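Local coordinates for ankyrin repeat and SOCS box protein 11 (Homo sapiens, PDB 4UUC) that recruits substrates such as BIK, DIRAS2 and RPN1 to a cullin-5-RING E3 ubiquitin ligase, marking them for proteasomal degradation, at residues R115-E119 and D149-L154; I183-D188 and A216-R220. One frame throughout, in Å; residues are numbered along the deposited sequence.

Interaction 1 (R115-E119 and D149-L154)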
loop_
_atom_site.group_PDB
_atom_site.type_symbol
_atom_site.label_atom_id
_atom_site.label_comp_id
_atom_site.label_asym_id
_atom_site.label_seq_id
_atom_site.Cartn_x
_atom_site.Cartn_y
_atom_site.Cartn_z
ATOM N N ARG A 115 5.505 6.138 1.565
ATOM C CA ARG A 115 5.884 5.821 2.930
ATOM C C ARG A 115 5.045 6.550 3.978
ATOM O O ARG A 115 4.701 5.965 5.007
ATOM C CB ARG A 115 7.361 6.143 3.153
ATOM C CG ARG A 115 7.870 5.740 4.527
ATOM C CD ARG A 115 9.297 6.211 4.753
ATOM N NE ARG A 115 9.495 7.574 4.269
ATOM C CZ ARG A 115 8.953 8.653 4.823
ATOM N NH1 ARG A 115 8.176 8.543 5.892
ATOM N NH2 ARG A 115 9.187 9.849 4.304
ATOM N N GLU A 116 4.735 7.823 3.746
ATOM C CA GLU A 116 3.956 8.579 4.723
ATOM C C GLU A 116 2.551 7.987 4.880
ATOM O O GLU A 116 2.053 7.850 5.999
ATOM C CB GLU A 116 3.859 10.061 4.342
ATOM C CG GLU A 116 3.078 10.881 5.369
ATOM C CD GLU A 116 3.187 12.383 5.170
ATOM O OE1 GLU A 116 3.755 12.823 4.147
ATOM O OE2 GLU A 116 2.696 13.127 6.048
ATOM N N CYS A 117 1.913 7.644 3.763
ATOM C CA CYS A 117 0.607 6.995 3.810
ATOM C C CYS A 117 0.678 5.687 4.609
ATOM O O CYS A 117 -0.209 5.389 5.408
ATOM C CB CYS A 117 0.089 6.736 2.392
ATOM S SG CYS A 117 -0.338 8.248 1.485
ATOM N N MET A 118 1.741 4.919 4.393
ATOM C CA MET A 118 1.977 3.688 5.145
ATOM C C MET A 118 2.029 3.966 6.649
ATOM O O MET A 118 1.359 3.297 7.437
ATOM C CB MET A 118 3.280 3.030 4.681
ATOM C CG MET A 118 3.602 1.686 5.327
ATOM S SD MET A 118 5.324 1.178 5.060
ATOM C CE MET A 118 6.184 2.322 6.139
ATOM N N GLU A 119 2.815 4.964 7.040
ATOM C CA GLU A 119 3.000 5.276 8.454
ATOM C C GLU A 119 1.705 5.730 9.113
ATOM O O GLU A 119 1.429 5.362 10.252
ATOM C CB GLU A 119 4.078 6.346 8.623
ATOM C CG GLU A 119 5.469 5.849 8.278
ATOM C CD GLU A 119 6.553 6.850 8.628
ATOM O OE1 GLU A 119 6.500 7.421 9.739
ATOM O OE2 GLU A 119 7.460 7.058 7.798
ATOM N N ASP A 149 13.203 2.876 1.780
ATOM C CA ASP A 149 12.751 3.643 2.938
ATOM C C ASP A 149 11.600 2.937 3.658
ATOM O O ASP A 149 11.521 2.961 4.885
ATOM C CB ASP A 149 12.318 5.050 2.521
ATOM C CG ASP A 149 13.481 5.912 2.061
ATOM O OD1 ASP A 149 14.641 5.609 2.424
ATOM O OD2 ASP A 149 13.230 6.904 1.340
ATOM N N CYS A 150 10.707 2.313 2.896
ATOM C CA CYS A 150 9.597 1.565 3.487
ATOM C C CYS A 150 10.096 0.322 4.223
ATOM O O CYS A 150 9.605 -0.003 5.307
ATOM C CB CYS A 150 8.581 1.164 2.413
ATOM S SG CYS A 150 7.584 2.538 1.799
ATOM N N VAL A 151 11.071 -0.364 3.635
ATOM C CA VAL A 151 11.681 -1.526 4.271
ATOM C C VAL A 151 12.302 -1.113 5.602
ATOM O O VAL A 151 12.062 -1.745 6.628
ATOM C CB VAL A 151 12.758 -2.175 3.361
ATOM C CG1 VAL A 151 13.579 -3.214 4.122
ATOM C CG2 VAL A 151 12.111 -2.818 2.137
ATOM N N LYS A 152 13.086 -0.040 5.580
ATOM C CA LYS A 152 13.768 0.428 6.782
ATOM C C LYS A 152 12.774 0.782 7.883
ATOM O O LYS A 152 12.921 0.349 9.026
ATOM C CB LYS A 152 14.649 1.637 6.462
ATOM C CG LYS A 152 15.408 2.171 7.669
ATOM C CD LYS A 152 16.490 3.142 7.251
ATOM C CE LYS A 152 17.330 3.586 8.442
ATOM N NZ LYS A 152 16.569 4.475 9.361
ATOM N N LYS A 153 11.749 1.550 7.527
ATOM C CA LYS A 153 10.747 1.991 8.493
ATOM C C LYS A 153 9.957 0.822 9.079
ATOM O O LYS A 153 9.722 0.771 10.284
ATOM C CB LYS A 153 9.793 2.994 7.840
ATOM C CG LYS A 153 8.865 3.700 8.819
ATOM C CD LYS A 153 9.624 4.703 9.681
ATOM C CE LYS A 153 8.806 5.140 10.882
ATOM N NZ LYS A 153 9.531 6.148 11.707
ATOM N N LEU A 154 9.537 -0.109 8.226
ATOM C CA LEU A 154 8.784 -1.278 8.678
ATOM C C LEU A 154 9.588 -2.122 9.670
ATOM O O LEU A 154 9.060 -2.563 10.688
ATOM C CB LEU A 154 8.361 -2.131 7.481
ATOM C CG LEU A 154 7.195 -1.564 6.667
ATOM C CD1 LEU A 154 7.096 -2.246 5.307
ATOM C CD2 LEU A 154 5.882 -1.715 7.429
HETATM O O HOH W 1 10.484 7.604 1.737
#

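Interaction 2 (I183-D188 and A216-R220)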
loop_
_atom_site.group_PDB
_atom_site.type_symbol
_atom_site.label_atom_id
_atom_site.label_comp_id
_atom_site.label_asym_id
_atom_site.label_seq_id
_atom_site.Cartn_x
_atom_site.Cartn_y
_atom_site.Cartn_z
ATOM N N ILE A 183 18.808 -6.079 0.987
ATOM C CA ILE A 183 19.420 -7.323 1.449
ATOM C C ILE A 183 20.108 -7.122 2.802
ATOM O O ILE A 183 19.899 -7.903 3.736
ATOM C CB ILE A 183 20.448 -7.867 0.424
ATOM C CG1 ILE A 183 19.769 -8.186 -0.912
ATOM C CG2 ILE A 183 21.155 -9.113 0.960
ATOM C CD1 ILE A 183 18.782 -9.351 -0.869
ATOM N N HIS A 184 20.925 -6.079 2.920
ATOM C CA HIS A 184 21.665 -5.858 4.165
ATOM C C HIS A 184 20.742 -5.432 5.308
ATOM O O HIS A 184 20.958 -5.818 6.458
ATOM C CB HIS A 184 22.774 -4.823 3.956
ATOM C CG HIS A 184 23.903 -5.322 3.111
ATOM N ND1 HIS A 184 24.572 -6.496 3.387
ATOM C CD2 HIS A 184 24.478 -4.813 1.996
ATOM C CE1 HIS A 184 25.512 -6.688 2.477
ATOM N NE2 HIS A 184 25.476 -5.681 1.623
ATOM N N LEU A 185 19.709 -4.655 4.995
ATOM C CA LEU A 185 18.734 -4.248 6.006
ATOM C C LEU A 185 18.008 -5.457 6.589
ATOM O O LEU A 185 17.878 -5.573 7.805
ATOM C CB LEU A 185 17.716 -3.266 5.420
ATOM C CG LEU A 185 18.127 -1.791 5.361
ATOM C CD1 LEU A 185 17.167 -1.011 4.476
ATOM C CD2 LEU A 185 18.168 -1.186 6.747
ATOM N N LEU A 186 17.516 -6.343 5.724
ATOM C CA LEU A 186 16.856 -7.562 6.180
ATOM C C LEU A 186 17.795 -8.421 7.026
ATOM O O LEU A 186 17.419 -8.911 8.093
ATOM C CB LEU A 186 16.345 -8.384 4.995
ATOM C CG LEU A 186 15.140 -7.834 4.232
ATOM C CD1 LEU A 186 14.845 -8.729 3.036
ATOM C CD2 LEU A 186 13.920 -7.722 5.128
ATOM N N THR A 187 19.011 -8.614 6.533
ATOM C CA THR A 187 19.999 -9.410 7.243
ATOM C C THR A 187 20.325 -8.784 8.601
ATOM O O THR A 187 20.410 -9.490 9.610
ATOM C CB THR A 187 21.287 -9.559 6.421
ATOM O OG1 THR A 187 20.981 -10.166 5.160
ATOM C CG2 THR A 187 22.302 -10.420 7.162
ATOM N N ASP A 188 20.495 -7.463 8.623
ATOM C CA ASP A 188 20.789 -6.751 9.869
ATOM C C ASP A 188 19.688 -6.949 10.911
ATOM O O ASP A 188 19.953 -6.910 12.115
ATOM C CB ASP A 188 20.966 -5.249 9.624
ATOM C CG ASP A 188 22.258 -4.909 8.898
ATOM O OD1 ASP A 188 23.175 -5.756 8.842
ATOM O OD2 ASP A 188 22.354 -3.773 8.392
ATOM N N ALA A 216 25.991 -9.728 -2.168
ATOM C CA ALA A 216 25.569 -9.328 -0.830
ATOM C C ALA A 216 25.179 -10.547 0.001
ATOM O O ALA A 216 25.580 -10.678 1.156
ATOM C CB ALA A 216 24.408 -8.347 -0.908
ATOM N N LEU A 217 24.407 -11.444 -0.599
ATOM C CA LEU A 217 23.966 -12.650 0.089
ATOM C C LEU A 217 25.148 -13.553 0.437
ATOM O O LEU A 217 25.192 -14.145 1.517
ATOM C CB LEU A 217 22.949 -13.400 -0.774
ATOM C CG LEU A 217 21.584 -12.712 -0.862
ATOM C CD1 LEU A 217 20.745 -13.284 -2.002
ATOM C CD2 LEU A 217 20.838 -12.841 0.458
ATOM N N LEU A 218 26.107 -13.649 -0.476
ATOM C CA LEU A 218 27.299 -14.457 -0.241
ATOM C C LEU A 218 28.128 -13.891 0.912
ATOM O O LEU A 218 28.682 -14.644 1.713
ATOM C CB LEU A 218 28.153 -14.536 -1.508
ATOM C CG LEU A 218 27.656 -15.469 -2.612
ATOM C CD1 LEU A 218 28.380 -15.191 -3.914
ATOM C CD2 LEU A 218 27.835 -16.922 -2.199
ATOM N N LEU A 219 28.202 -12.567 0.995
ATOM C CA LEU A 219 29.011 -11.905 2.021
ATOM C C LEU A 219 28.406 -12.010 3.423
ATOM O O LEU A 219 29.128 -11.953 4.419
ATOM C CB LEU A 219 29.211 -10.429 1.667
ATOM C CG LEU A 219 30.157 -10.127 0.504
ATOM C CD1 LEU A 219 30.026 -8.669 0.087
ATOM C CD2 LEU A 219 31.595 -10.457 0.873
ATOM N N ARG A 220 27.087 -12.170 3.497
ATOM C CA ARG A 220 26.371 -12.184 4.774
ATOM C C ARG A 220 26.059 -13.595 5.268
ATOM O O ARG A 220 25.744 -13.792 6.443
ATOM C CB ARG A 220 25.062 -11.401 4.661
ATOM C CG ARG A 220 25.208 -9.924 4.301
ATOM C CD ARG A 220 26.095 -9.162 5.274
ATOM N NE ARG A 220 25.577 -9.156 6.642
ATOM C CZ ARG A 220 24.802 -8.207 7.159
ATOM N NH1 ARG A 220 24.423 -7.163 6.433
ATOM N NH2 ARG A 220 24.399 -8.303 8.419
#

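Interaction 1 (R115-E119 and D149-L154)
Met118 pushes its thioether across to Leu154, Met118 SD lying 3.7 Å from Leu154 CG and nearly as close to both methyls, so the sulfur rests against the branch point of the leucine. CG of Met118 stands anti to the backbone N (chi1 -176°), and the turn at chi3 (72°) swings CE back over the base of Lys153, where it meets CB and CG. Cys150 fills the inner side of the same layer: Cys150 SG packs 3.9 Å from Arg115 CB. Behind this strip, Met118 rests on Ile106 and Val110 of helix 105-111, and Cys150 on Ala142 of helix 138-144.

Polar groups cover the outer side. Arg115 runs out extended as far as CD, which packs 3.9 Å from Asp149 CB, and then bends at chi3; this brings NH1 round to OE2 of Glu119, one turn along its own helix. In that salt bridge NH1 comes from above the carboxylate plane; the modelled 2.5 Å between Arg115 NH1 and Glu119 OE2 is doubtfully short. A water bridges the helices, accepting from Arg115 NE and donating to Asp149 OD2. Lys153 bends at chi2 and passes Glu119 at about a right angle, Lys153 CE 3.4 Å from Glu119 OE1; Lys153 NZ makes only a long salt bridge, 3.8 Å to Glu119 OE1. A glutamine in place of Glu119 would probably leave Arg115 and Lys153 without the negative charge they share.

The two helices, from ANK 4 and ANK 5, run 24° from parallel, as expected for equivalent helices of successive ankyrin repeats. Sulfur and aliphatic packing thus joins them on the inside, while toward solvent the carboxylate of Glu119 pairs closely with Arg115 and only loosely with Lys153, and probably offsets their mutual repulsion.

Interaction 2 (I183-D188 and A216-R220)
Ile183 supplies the apolar part of this contact through one methyl, Ile183 CG2, which sits 3.8 Å from Ala216 CB and equally near Leu217 CD2. The branch reaches across between Ala216 and Leu217 because CG2 stands opposite the backbone N about the CA-CB bond, and Leu217 meets it at about a right angle. Ala216 CB also packs against the imidazole of His184, near NE2. Ala174 and Ala175 of helix 170-175 lie against Ile183 and Leu217 respectively.

The charged part belongs to Arg220. Its guanidinium grips Asp188 end-on with two nitrogens that share a single oxygen: Arg220 NH2 is 2.9 Å from Asp188 OD1 and approaches nearly along the C-O bond, whereas Arg220 NH1, at 3.1 Å from Asp188 OD1, comes in above the carboxylate plane.

Arg220 NH1 makes a further hydrogen bond, to ND1 of His184 at 3.1 Å, fairly straight with an N-H...N angle of 156°. The ring and guanidinium planes differ by 18°; the bond leaves in the guanidinium plane but meets ND1 tilted from the ring plane. Within helix 180-188, Thr187 OG1 donates to Ile183 O, which also takes the backbone N-H of Thr187 from the opposite face of the carbonyl plane.

Van der Waals contacts complete the surroundings of Arg220. Bends at chi2 and chi3 fold its chain back so that CG and CD lie alongside His184. Thr187 CG2 is pressed on one guanidinium face, offset toward its rim, 3.2 Å from Arg220 NH2.

Helix 180-188, in ANK 6, is thereby joined to the last helix of the chain, 212-220, at 27° from parallel. Two edge partners and a methyl over one face restrict the rotation of the Arg220 head, and its charge probably favours the neutral form of His184.

Overall arrangement
Both contacts pair neighbouring helices along the ankyrin-repeat domain, the part of ASB11 present here. The centre of interaction 1 is about 10 Å, and that of interaction 2 about 25 Å, from the centre of the chain, the latter toward the C-terminal end; their own centres are about 20 Å apart. They follow one another in the chain and touch through helices 148-156 and 180-188: Leu185 CD1 lies 4.2 Å from Val151 CG1 and the same distance from Lys152 CB. Helix crossings are alike, yet the polar layers differ: one carboxylate between two cations in interaction 1, one arginine shared by a carboxylate and an imidazole in interaction 2.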